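Local structure of threonine synthase (Brucella melitensis bv. 1, 4F4F) at residues L106-G111 with V410-A415; A115-A120 with W229-P234; S254-T259 with Q280-T285; G366-D371 with G395-R400. The protein probably catalyses the pyridoxal-phosphate-dependent conversion of O-phospho-L-homoserine and water into L-threonine and phosphate, the last step of threonine biosynthesis. All coordinates share one frame; numbering follows the deposited sequence.

Contact 1. Residues L106-G111 with V410-A415. With PLP (pyridoxal-5'-phosphate), chain C.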
# COMPACT_ATOMS: atom_id res chain seq x y z
N LEU A 106 -8.18 7.22 -11.16
CA LEU A 106 -6.95 7.82 -10.64
C LEU A 106 -5.83 6.81 -10.88
O LEU A 106 -5.82 5.73 -10.29
CB LEU A 106 -7.04 8.10 -9.14
CG LEU A 106 -5.85 8.86 -8.52
CD1 LEU A 106 -5.61 10.18 -9.26
CD2 LEU A 106 -6.17 9.14 -7.06
N GLU A 107 -4.92 7.15 -11.78
CA GLU A 107 -3.87 6.22 -12.20
C GLU A 107 -2.71 6.29 -11.23
O GLU A 107 -1.92 7.26 -11.24
CB GLU A 107 -3.41 6.56 -13.61
CG GLU A 107 -4.52 6.38 -14.63
CD GLU A 107 -4.06 6.59 -16.06
OE1 GLU A 107 -3.09 7.36 -16.31
OE2 GLU A 107 -4.69 5.97 -16.95
N LEU A 108 -2.57 5.26 -10.42
CA LEU A 108 -1.46 5.19 -9.45
C LEU A 108 -0.25 4.40 -9.94
O LEU A 108 0.57 3.91 -9.13
CB LEU A 108 -2.00 4.63 -8.14
CG LEU A 108 -3.19 5.38 -7.55
CD1 LEU A 108 -3.65 4.66 -6.25
CD2 LEU A 108 -2.83 6.85 -7.33
N PHE A 109 -0.15 4.23 -11.27
CA PHE A 109 0.81 3.30 -11.85
C PHE A 109 1.86 3.94 -12.76
O PHE A 109 2.47 3.27 -13.58
CB PHE A 109 0.06 2.17 -12.59
CG PHE A 109 -0.92 2.65 -13.65
CD1 PHE A 109 -0.49 3.26 -14.82
CD2 PHE A 109 -2.30 2.44 -13.50
CE1 PHE A 109 -1.40 3.68 -15.83
CE2 PHE A 109 -3.20 2.86 -14.47
CZ PHE A 109 -2.75 3.47 -15.65
N HIS A 110 2.11 5.24 -12.60
CA HIS A 110 3.18 5.91 -13.35
C HIS A 110 4.55 5.89 -12.70
O HIS A 110 5.51 6.47 -13.21
CB HIS A 110 2.75 7.32 -13.71
CG HIS A 110 1.57 7.33 -14.65
ND1 HIS A 110 1.71 7.22 -15.98
CD2 HIS A 110 0.21 7.40 -14.39
CE1 HIS A 110 0.50 7.23 -16.55
NE2 HIS A 110 -0.42 7.35 -15.57
N GLY A 111 4.65 5.21 -11.55
CA GLY A 111 5.91 5.11 -10.84
C GLY A 111 6.75 3.94 -11.34
O GLY A 111 6.33 3.24 -12.27
N VAL A 410 -14.18 8.65 -8.05
CA VAL A 410 -12.83 8.41 -8.43
C VAL A 410 -12.52 6.97 -8.06
O VAL A 410 -12.68 6.56 -6.88
CB VAL A 410 -11.90 9.34 -7.67
CG1 VAL A 410 -10.45 8.99 -8.00
CG2 VAL A 410 -12.23 10.81 -8.01
N VAL A 411 -12.13 6.19 -9.06
CA VAL A 411 -11.77 4.80 -8.86
C VAL A 411 -10.25 4.74 -8.94
O VAL A 411 -9.67 5.18 -9.91
CB VAL A 411 -12.35 3.89 -9.97
CG1 VAL A 411 -12.01 2.44 -9.73
CG2 VAL A 411 -13.87 4.07 -10.10
N LEU A 412 -9.63 4.17 -7.93
CA LEU A 412 -8.18 4.00 -7.90
C LEU A 412 -7.76 2.85 -8.81
O LEU A 412 -8.20 1.69 -8.63
CB LEU A 412 -7.69 3.74 -6.47
CG LEU A 412 -7.43 4.91 -5.52
CD1 LEU A 412 -8.55 5.94 -5.55
CD2 LEU A 412 -7.03 4.47 -4.09
N ALA A 413 -6.94 3.19 -9.80
CA ALA A 413 -6.29 2.21 -10.65
C ALA A 413 -4.91 1.88 -10.07
O ALA A 413 -3.98 2.66 -10.15
CB ALA A 413 -6.22 2.70 -12.10
N THR A 414 -4.78 0.68 -9.50
CA THR A 414 -3.67 0.35 -8.66
C THR A 414 -2.50 -0.34 -9.37
O THR A 414 -1.47 -0.51 -8.77
CB THR A 414 -4.14 -0.56 -7.49
OG1 THR A 414 -4.89 -1.65 -8.02
CG2 THR A 414 -5.09 0.20 -6.53
N ALA A 415 -2.67 -0.72 -10.63
CA ALA A 415 -1.57 -1.29 -11.45
C ALA A 415 -1.82 -1.03 -12.90
O ALA A 415 -2.97 -0.95 -13.31
CB ALA A 415 -1.44 -2.79 -11.24
N1 PLP C . -4.19 -3.47 -6.09
C2 PLP C . -2.85 -3.68 -6.39
C2A PLP C . -2.29 -3.67 -7.79
C3 PLP C . -1.88 -3.91 -5.27
O3 PLP C . -0.55 -4.11 -5.57
C4 PLP C . -2.44 -3.92 -3.88
C4A PLP C . -1.59 -4.12 -2.67
C5 PLP C . -3.89 -3.67 -3.67
C6 PLP C . -4.69 -3.45 -4.82
C5A PLP C . -4.45 -3.63 -2.23
O4P PLP C . -3.92 -2.52 -1.40
P PLP C . -4.14 -2.34 0.22
O1P PLP C . -5.64 -2.46 0.43
O2P PLP C . -3.34 -3.48 0.83
O3P PLP C . -3.59 -0.99 0.63
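Leu-106 and Glu-107 pair in parallel with Leu-412 and Ala-413, joining strands 103-107 and 409-413 in the mixed sheet of a fold-type II pyridoxal-phosphate enzyme. The evidence is regular bonding: Leu-106 N donates to Val-411 O (2.8 Å), Ala-413 N returns a bond to Leu-106 O (2.8 Å), and Leu-108 N carries the pattern past the strand end to Ala-413 O (3.0 Å), lying in the plane of that carbonyl. Packing is tightest over these residues. On the face holding Leu-106 and Leu-412, Leu-106 CB rests on Val-410 CG1 at 3.7 Å, and the Leu-108 CD1 branch reaches the Leu-412 CG branch point at 3.9 Å. On the other face Phe-109, with CG set between the backbone N and the carbonyl carbon (chi1 55°), brings CE2 to within 3.8 Å of Ala-413 CB, while Glu-107 CB covers one face of the ring near its rim. The contact thins toward partly exposed His-110, whose NE2 bonds its own segment's Glu-107 OE1 (2.8 Å) from 40° above the carboxylate plane; Tyr-386 takes the other carboxylate oxygen. Beyond the last bridge the 410-415 chain turns to the cofactor. There Thr-414 CB points away from 106-111, and its OG1 donates to the pyridine N1 of pyridoxal phosphate at 2.7 Å.

Contact 2. Residues A115-A120 with W229-P234. With PLP (pyridoxal-5'-phosphate), chain C.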
# COMPACT_ATOMS: atom_id res chain seq x y z
N ALA A 115 2.88 0.31 -10.31
CA ALA A 115 1.89 -0.09 -9.31
C ALA A 115 1.87 0.82 -8.08
O ALA A 115 2.85 1.47 -7.74
CB ALA A 115 2.13 -1.54 -8.89
N PHE A 116 0.73 0.84 -7.43
CA PHE A 116 0.42 1.89 -6.47
C PHE A 116 1.32 1.87 -5.23
O PHE A 116 1.49 2.91 -4.59
CB PHE A 116 -1.08 1.84 -6.10
CG PHE A 116 -1.33 1.06 -4.88
CD1 PHE A 116 -1.37 -0.29 -4.92
CD2 PHE A 116 -1.48 1.70 -3.67
CE1 PHE A 116 -1.56 -1.01 -3.79
CE2 PHE A 116 -1.68 0.96 -2.51
CZ PHE A 116 -1.71 -0.38 -2.58
N LYS A 117 1.91 0.71 -4.89
CA LYS A 117 2.87 0.67 -3.75
C LYS A 117 4.11 1.58 -3.93
O LYS A 117 4.72 2.01 -2.95
CB LYS A 117 3.25 -0.79 -3.39
CG LYS A 117 2.07 -1.52 -2.80
CD LYS A 117 2.41 -2.96 -2.42
CE LYS A 117 1.19 -3.73 -1.93
NZ LYS A 117 0.17 -3.88 -2.98
N ASP A 118 4.41 1.97 -5.17
CA ASP A 118 5.45 2.95 -5.42
C ASP A 118 5.21 4.27 -4.70
O ASP A 118 6.17 4.92 -4.30
CB ASP A 118 5.56 3.31 -6.89
CG ASP A 118 6.02 2.16 -7.75
OD1 ASP A 118 6.73 1.25 -7.26
OD2 ASP A 118 5.66 2.16 -8.95
N VAL A 119 3.95 4.69 -4.57
CA VAL A 119 3.64 6.02 -4.02
C VAL A 119 4.20 6.08 -2.61
O VAL A 119 4.97 6.97 -2.29
CB VAL A 119 2.13 6.34 -3.99
CG1 VAL A 119 1.87 7.66 -3.22
CG2 VAL A 119 1.52 6.40 -5.41
N ALA A 120 3.83 5.12 -1.77
CA ALA A 120 4.31 5.15 -0.40
C ALA A 120 5.80 4.71 -0.33
O ALA A 120 6.55 5.29 0.42
CB ALA A 120 3.44 4.28 0.52
N TRP A 229 3.12 2.61 9.60
CA TRP A 229 2.43 3.87 9.39
C TRP A 229 2.93 4.58 8.12
O TRP A 229 2.15 5.20 7.46
CB TRP A 229 2.52 4.75 10.64
CG TRP A 229 2.00 6.13 10.40
CD1 TRP A 229 2.72 7.32 10.35
CD2 TRP A 229 0.60 6.50 10.08
NE1 TRP A 229 1.90 8.37 10.04
CE2 TRP A 229 0.60 7.95 9.89
CE3 TRP A 229 -0.59 5.80 9.95
CZ2 TRP A 229 -0.55 8.63 9.57
CZ3 TRP A 229 -1.75 6.50 9.65
CH2 TRP A 229 -1.72 7.88 9.45
N ALA A 230 4.21 4.43 7.71
CA ALA A 230 4.72 5.17 6.52
C ALA A 230 4.40 4.49 5.18
O ALA A 230 4.57 5.11 4.11
CB ALA A 230 6.21 5.44 6.66
N ARG A 231 3.90 3.27 5.20
CA ARG A 231 3.26 2.75 3.99
C ARG A 231 1.90 3.36 3.80
O ARG A 231 1.33 3.31 2.69
CB ARG A 231 3.09 1.21 4.03
CG ARG A 231 4.37 0.44 3.75
CD ARG A 231 4.67 0.34 2.26
NE ARG A 231 3.77 -0.60 1.62
CZ ARG A 231 3.94 -1.93 1.61
NH1 ARG A 231 5.00 -2.50 2.18
NH2 ARG A 231 3.02 -2.71 1.05
N ILE A 232 1.29 3.85 4.88
CA ILE A 232 -0.05 4.41 4.73
C ILE A 232 0.00 5.91 4.53
O ILE A 232 -0.60 6.44 3.62
CB ILE A 232 -0.94 4.08 5.93
CG1 ILE A 232 -1.17 2.55 5.98
CG2 ILE A 232 -2.26 4.85 5.83
CD1 ILE A 232 -2.07 2.16 7.14
N MET A 233 0.74 6.59 5.39
CA MET A 233 0.76 8.05 5.39
C MET A 233 0.86 8.70 4.00
O MET A 233 0.11 9.62 3.71
CB MET A 233 1.89 8.52 6.29
CG MET A 233 2.07 10.01 6.35
SD MET A 233 3.51 10.40 7.35
CE MET A 233 4.65 10.95 6.12
N PRO A 234 1.79 8.28 3.14
CA PRO A 234 1.93 9.00 1.88
C PRO A 234 0.72 8.91 0.95
O PRO A 234 0.56 9.72 0.02
CB PRO A 234 3.16 8.36 1.23
CG PRO A 234 3.91 7.70 2.34
CD PRO A 234 2.84 7.25 3.30
N1 PLP C . -4.19 -3.47 -6.09
C2 PLP C . -2.85 -3.68 -6.39
C2A PLP C . -2.29 -3.67 -7.79
C3 PLP C . -1.88 -3.91 -5.27
O3 PLP C . -0.55 -4.11 -5.57
C4 PLP C . -2.44 -3.92 -3.88
C4A PLP C . -1.59 -4.12 -2.67
C5 PLP C . -3.89 -3.67 -3.67
C6 PLP C . -4.69 -3.45 -4.82
C5A PLP C . -4.45 -3.63 -2.23
O4P PLP C . -3.92 -2.52 -1.40
P PLP C . -4.14 -2.34 0.22
O1P PLP C . -5.64 -2.46 0.43
O2P PLP C . -3.34 -3.48 0.83
O3P PLP C . -3.59 -0.99 0.63
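Ala-120, Arg-231 and Pro-234 bury most of the surface where the start of helix 117-134 meets the short, weakly bonded helix 229-232. The Ala-120 methyl points toward the turn, and its CB lies 3.2 Å from Arg-231 O. Pro-234 flanks it, its CG 3.8 Å from Ala-120 CA, so that the pyrrolidine ring lies against both the backbone and the methyl of that residue. No hydrogen bond crosses between the segments, and the fit rests on van der Waals contact. Arg-231 extends the contact toward the cofactor. Bends at chi2 (-81°) and chi3 (-74°) direct its chain toward Lys-117 and bring NH2 to 3.5 Å from Lys-117 CD. The guanidinium thus meets the lysine's methylenes obliquely, with NH2 still 5.1 Å from Lys-117 NZ. Phe-116 turns a ring edge to the pyridine, its CE1 3.0 Å from the cofactor's C4. Lys-117 itself runs straight until its last torsion, and its NZ stands 1.8 Å from C4A of pyridoxal phosphate, within bonding reach but longer than a normal C-N bond of either order, so the state of the linkage is doubtful. The nearness of NZ to C4A is nevertheless consistent with the internal aldimine predicted at this lysine, and the guanidinium beside its chain would probably make the surroundings more favourable to anions.

Contact 3. Residues S254-T259 with Q280-T285. With PLP (pyridoxal-5'-phosphate), chain C.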
# COMPACT_ATOMS: atom_id res chain seq x y z
N SER A 254 -16.26 11.07 -4.02
CA SER A 254 -16.27 9.68 -3.56
C SER A 254 -15.11 8.90 -4.16
O SER A 254 -14.61 9.21 -5.26
CB SER A 254 -17.61 9.00 -3.90
OG SER A 254 -18.66 9.58 -3.18
N PHE A 255 -14.67 7.89 -3.43
CA PHE A 255 -13.59 7.04 -3.88
C PHE A 255 -13.92 5.56 -3.75
O PHE A 255 -14.46 5.12 -2.73
CB PHE A 255 -12.32 7.29 -3.08
CG PHE A 255 -11.75 8.68 -3.25
CD1 PHE A 255 -12.21 9.73 -2.49
CD2 PHE A 255 -10.74 8.91 -4.15
CE1 PHE A 255 -11.66 10.99 -2.61
CE2 PHE A 255 -10.20 10.18 -4.31
CZ PHE A 255 -10.67 11.21 -3.53
N THR A 256 -13.53 4.79 -4.75
CA THR A 256 -13.57 3.35 -4.67
C THR A 256 -12.16 2.80 -4.80
O THR A 256 -11.42 3.17 -5.71
CB THR A 256 -14.50 2.76 -5.77
OG1 THR A 256 -15.81 3.30 -5.61
CG2 THR A 256 -14.58 1.21 -5.70
N VAL A 257 -11.81 1.89 -3.90
CA VAL A 257 -10.45 1.42 -3.78
C VAL A 257 -10.39 -0.10 -3.86
O VAL A 257 -10.95 -0.78 -2.97
CB VAL A 257 -9.89 1.82 -2.42
CG1 VAL A 257 -8.44 1.33 -2.28
CG2 VAL A 257 -10.01 3.32 -2.21
N PRO A 258 -9.71 -0.64 -4.89
CA PRO A 258 -9.49 -2.07 -4.89
C PRO A 258 -8.56 -2.37 -3.74
O PRO A 258 -7.47 -1.80 -3.65
CB PRO A 258 -8.85 -2.36 -6.29
CG PRO A 258 -8.88 -1.07 -7.05
CD PRO A 258 -9.03 0.02 -6.02
N THR A 259 -9.02 -3.20 -2.80
CA THR A 259 -8.48 -3.23 -1.43
C THR A 259 -8.06 -4.65 -1.08
O THR A 259 -8.78 -5.59 -1.37
CB THR A 259 -9.58 -2.78 -0.42
OG1 THR A 259 -9.81 -1.37 -0.55
CG2 THR A 259 -9.23 -3.09 1.03
N GLN A 280 -18.63 8.94 -0.29
CA GLN A 280 -18.47 7.51 -0.06
C GLN A 280 -17.02 7.09 -0.15
O GLN A 280 -16.25 7.61 -0.99
CB GLN A 280 -19.22 6.73 -1.12
CG GLN A 280 -20.74 6.79 -1.06
CD GLN A 280 -21.38 5.93 -2.16
OE1 GLN A 280 -21.47 6.34 -3.31
NE2 GLN A 280 -21.81 4.74 -1.79
N LEU A 281 -16.66 6.16 0.73
CA LEU A 281 -15.45 5.38 0.60
C LEU A 281 -15.91 3.94 0.36
O LEU A 281 -16.67 3.39 1.17
CB LEU A 281 -14.58 5.48 1.86
CG LEU A 281 -13.91 6.81 2.17
CD1 LEU A 281 -13.41 6.84 3.61
CD2 LEU A 281 -12.76 7.05 1.18
N ILE A 282 -15.53 3.36 -0.76
CA ILE A 282 -16.08 2.05 -1.16
C ILE A 282 -14.93 1.07 -1.26
O ILE A 282 -13.94 1.30 -1.99
CB ILE A 282 -16.86 2.14 -2.49
CG1 ILE A 282 -17.96 3.20 -2.38
CG2 ILE A 282 -17.45 0.78 -2.84
CD1 ILE A 282 -18.85 3.35 -3.63
N ILE A 283 -15.05 -0.03 -0.52
CA ILE A 283 -14.09 -1.11 -0.51
C ILE A 283 -14.45 -2.03 -1.65
O ILE A 283 -15.59 -2.52 -1.71
CB ILE A 283 -14.18 -1.91 0.84
CG1 ILE A 283 -13.98 -0.99 2.08
CG2 ILE A 283 -13.22 -3.09 0.80
CD1 ILE A 283 -14.59 -1.50 3.38
N ALA A 284 -13.50 -2.32 -2.53
CA ALA A 284 -13.75 -3.24 -3.63
C ALA A 284 -12.86 -4.48 -3.46
O ALA A 284 -11.63 -4.36 -3.36
CB ALA A 284 -13.48 -2.57 -4.99
N THR A 285 -13.48 -5.66 -3.41
CA THR A 285 -12.76 -6.88 -3.11
C THR A 285 -12.91 -7.84 -4.30
O THR A 285 -13.82 -7.70 -5.13
CB THR A 285 -13.32 -7.60 -1.85
OG1 THR A 285 -14.49 -8.38 -2.20
CG2 THR A 285 -13.63 -6.57 -0.73
N1 PLP C . -4.19 -3.47 -6.09
C2 PLP C . -2.85 -3.68 -6.39
C2A PLP C . -2.29 -3.67 -7.79
C3 PLP C . -1.88 -3.91 -5.27
O3 PLP C . -0.55 -4.11 -5.57
C4 PLP C . -2.44 -3.92 -3.88
C4A PLP C . -1.59 -4.12 -2.67
C5 PLP C . -3.89 -3.67 -3.67
C6 PLP C . -4.69 -3.45 -4.82
C5A PLP C . -4.45 -3.63 -2.23
O4P PLP C . -3.92 -2.52 -1.40
P PLP C . -4.14 -2.34 0.22
O1P PLP C . -5.64 -2.46 0.43
O2P PLP C . -3.34 -3.48 0.83
O3P PLP C . -3.59 -0.99 0.63
O HOH W 1 -20.93 8.89 -4.09
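The flat carbonyl of Val-257 is gripped on both faces: Ala-284 N comes from one side across the strands (3.0 Å), and Thr-259 OG1 from the opposite side within its own segment (2.7 Å), standing 55° out of the plane. The hydroxyl is placed there by a first torsion that sets OG1 beside the backbone N (chi1 -72°). The other main flat group, the Phe-255 ring, leads away from strand 280-285 and meets Tyr-239 edge to face, while its CB makes a loose apolar contact with Leu-281 CD2. The strands run parallel, their axes 4.8 Å apart at closest approach and 16° from each other. Val-257 N donates to Ile-282 O at 2.9 Å, nearly along the C=O axis, and Thr-259 N reaches Ala-284 O in the same manner. On the Thr-256 and Ile-282 face the two side chains cross, with Thr-256 OG1 3.5 Å from Ile-282 CB; this buried hydroxyl has no hydrogen-bonding partner in the model. At the far end Gln-280 N donates to Ser-254 OG (3.0 Å), while the Gln-280 amide is taken up by Ser-404 and Lys-402. Pro-258 O reaches 3.4 Å from C6 of pyridoxal phosphate. Helix 263-274 makes the beta-alpha-beta crossover between the strands and packs on Val-257 and Ile-283; helix 390-402 covers Thr-256, Ile-282 and Ala-284, and strands 409-413 and 363-367 flank the pair.

Contact 4. Residues G366-D371 with G395-R400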
# COMPACT_ATOMS: atom_id res chain seq x y z
N GLY A 366 -18.11 -3.94 -1.96
CA GLY A 366 -18.64 -4.91 -2.91
C GLY A 366 -17.52 -5.77 -3.42
O GLY A 366 -16.32 -5.52 -3.15
N ARG A 367 -17.93 -6.76 -4.19
CA ARG A 367 -17.08 -7.81 -4.67
C ARG A 367 -17.19 -7.91 -6.18
O ARG A 367 -18.23 -7.58 -6.75
CB ARG A 367 -17.57 -9.10 -4.04
CG ARG A 367 -16.68 -10.29 -4.22
CD ARG A 367 -17.40 -11.55 -3.76
NE ARG A 367 -18.57 -11.85 -4.60
CZ ARG A 367 -19.39 -12.89 -4.43
NH1 ARG A 367 -19.16 -13.77 -3.47
NH2 ARG A 367 -20.42 -13.05 -5.24
N SER A 368 -16.13 -8.40 -6.82
CA SER A 368 -16.16 -8.73 -8.27
C SER A 368 -15.48 -10.09 -8.47
O SER A 368 -14.33 -10.27 -8.08
CB SER A 368 -15.44 -7.66 -9.08
OG SER A 368 -15.48 -7.92 -10.48
N THR A 369 -16.22 -11.03 -9.05
CA THR A 369 -15.66 -12.35 -9.38
C THR A 369 -14.71 -12.23 -10.58
O THR A 369 -14.68 -11.20 -11.27
CB THR A 369 -16.77 -13.33 -9.77
OG1 THR A 369 -17.43 -12.83 -10.94
CG2 THR A 369 -17.79 -13.51 -8.61
N VAL A 370 -13.99 -13.30 -10.86
CA VAL A 370 -13.09 -13.33 -11.99
C VAL A 370 -13.82 -13.00 -13.29
O VAL A 370 -13.35 -12.20 -14.06
CB VAL A 370 -12.35 -14.69 -12.09
CG1 VAL A 370 -11.77 -14.90 -13.49
CG2 VAL A 370 -11.28 -14.78 -11.00
N ASP A 371 -15.00 -13.59 -13.51
CA ASP A 371 -15.76 -13.34 -14.74
C ASP A 371 -16.29 -11.89 -14.82
O ASP A 371 -16.29 -11.28 -15.89
CB ASP A 371 -16.93 -14.33 -14.87
CG ASP A 371 -16.48 -15.74 -15.22
OD1 ASP A 371 -15.28 -15.93 -15.53
OD2 ASP A 371 -17.31 -16.66 -15.23
N GLY A 395 -12.23 -2.35 -8.95
CA GLY A 395 -12.66 -1.03 -8.55
C GLY A 395 -13.79 -0.43 -9.38
O GLY A 395 -14.74 0.12 -8.82
N VAL A 396 -13.68 -0.49 -10.70
CA VAL A 396 -14.72 0.09 -11.58
C VAL A 396 -16.03 -0.67 -11.43
O VAL A 396 -17.09 -0.08 -11.22
CB VAL A 396 -14.28 0.17 -13.06
CG1 VAL A 396 -15.42 0.65 -13.94
CG2 VAL A 396 -13.06 1.07 -13.23
N LYS A 397 -15.98 -1.99 -11.49
CA LYS A 397 -17.20 -2.79 -11.31
C LYS A 397 -17.95 -2.42 -10.01
O LYS A 397 -19.18 -2.16 -10.00
CB LYS A 397 -16.84 -4.28 -11.31
CG LYS A 397 -18.03 -5.22 -11.27
CD LYS A 397 -18.56 -5.56 -9.89
CE LYS A 397 -19.53 -6.74 -9.98
NZ LYS A 397 -20.02 -7.17 -8.65
N VAL A 398 -17.22 -2.43 -8.90
CA VAL A 398 -17.84 -2.20 -7.59
C VAL A 398 -18.30 -0.74 -7.45
O VAL A 398 -19.36 -0.46 -6.88
CB VAL A 398 -16.86 -2.59 -6.45
CG1 VAL A 398 -17.38 -2.16 -5.07
CG2 VAL A 398 -16.56 -4.09 -6.48
N ALA A 399 -17.49 0.21 -7.95
CA ALA A 399 -17.86 1.63 -7.95
C ALA A 399 -19.22 1.79 -8.62
O ALA A 399 -20.08 2.47 -8.10
CB ALA A 399 -16.83 2.46 -8.68
N ARG A 400 -19.43 1.15 -9.77
CA ARG A 400 -20.68 1.32 -10.51
C ARG A 400 -21.87 0.64 -9.82
O ARG A 400 -22.98 1.12 -9.93
CB ARG A 400 -20.53 0.81 -11.95
CG ARG A 400 -19.52 1.64 -12.73
CD ARG A 400 -19.20 1.06 -14.09
NE ARG A 400 -18.35 1.97 -14.86
CZ ARG A 400 -17.99 1.80 -16.14
NH1 ARG A 400 -18.35 0.74 -16.82
NH2 ARG A 400 -17.25 2.71 -16.74
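Lys-397 NZ donates to Arg-367 O at 2.6 Å, arriving at a C=O...N angle of 161°, and it also forms a salt bridge with Glu-401 one turn further along its helix; a long, weak ion pair runs to Glu-372. The lysine reaches the carbonyl because its chain bends once, at chi2 (-87°), and then runs extended. On the way its methylenes lie against Ser-368: CD is 3.8 Å from Ser-368 CB, and CG is 3.8 Å from Ser-368 OG, whose stronger polar partner is Thr-373. The aliphatic part of Lys-397 thus covers the serine while its end closes on the preceding peptide. Val-398, one residue later, supplies the apolar half. Its two methyls meet the backbone of Gly-366, CG1 at 3.7 Å from Gly-366 CA and CG2 at 3.6 Å from Gly-366 C. Because Gly-366 has no side chain, helix and strand approach to 5.5 Å between the CA atoms of Gly-366 and Val-398. Arg-367 CB points away from the helix, and the residue is exposed. Just past the strand, Thr-369 takes the N-cap position of helix 370-384, its side chain capping a backbone N. The geometry is that of an alpha/beta fold in which helix 390-402 packs over a mostly parallel sheet and reaches one of its two edge strands, 363-367.

Contacts 1, 3 and 4 share one six-stranded mixed sheet: strands 103-107 and 409-413 make contact 1, strands 253-258 and 278-285 contact 3, and edge strand 363-367 enters contact 4. Strand 409-413 neighbours 253-258, bonding Val-410 N to Ser-254 O (2.9 Å), and Gly-366 N bonds Ile-283 O (2.9 Å). Centres lie about 13 Å apart for contacts 1 and 3 and about 10 Å for 3 and 4. Contact 2 touches contact 1 through Phe-116 N and Thr-414 O, but its centre is about 23 Å from that of contact 4. In sequence, contacts 2, 3 and 4 follow in series between the two segments of contact 1. Contacts 1 to 3 converge on pyridoxal phosphate, building its site from distant segments.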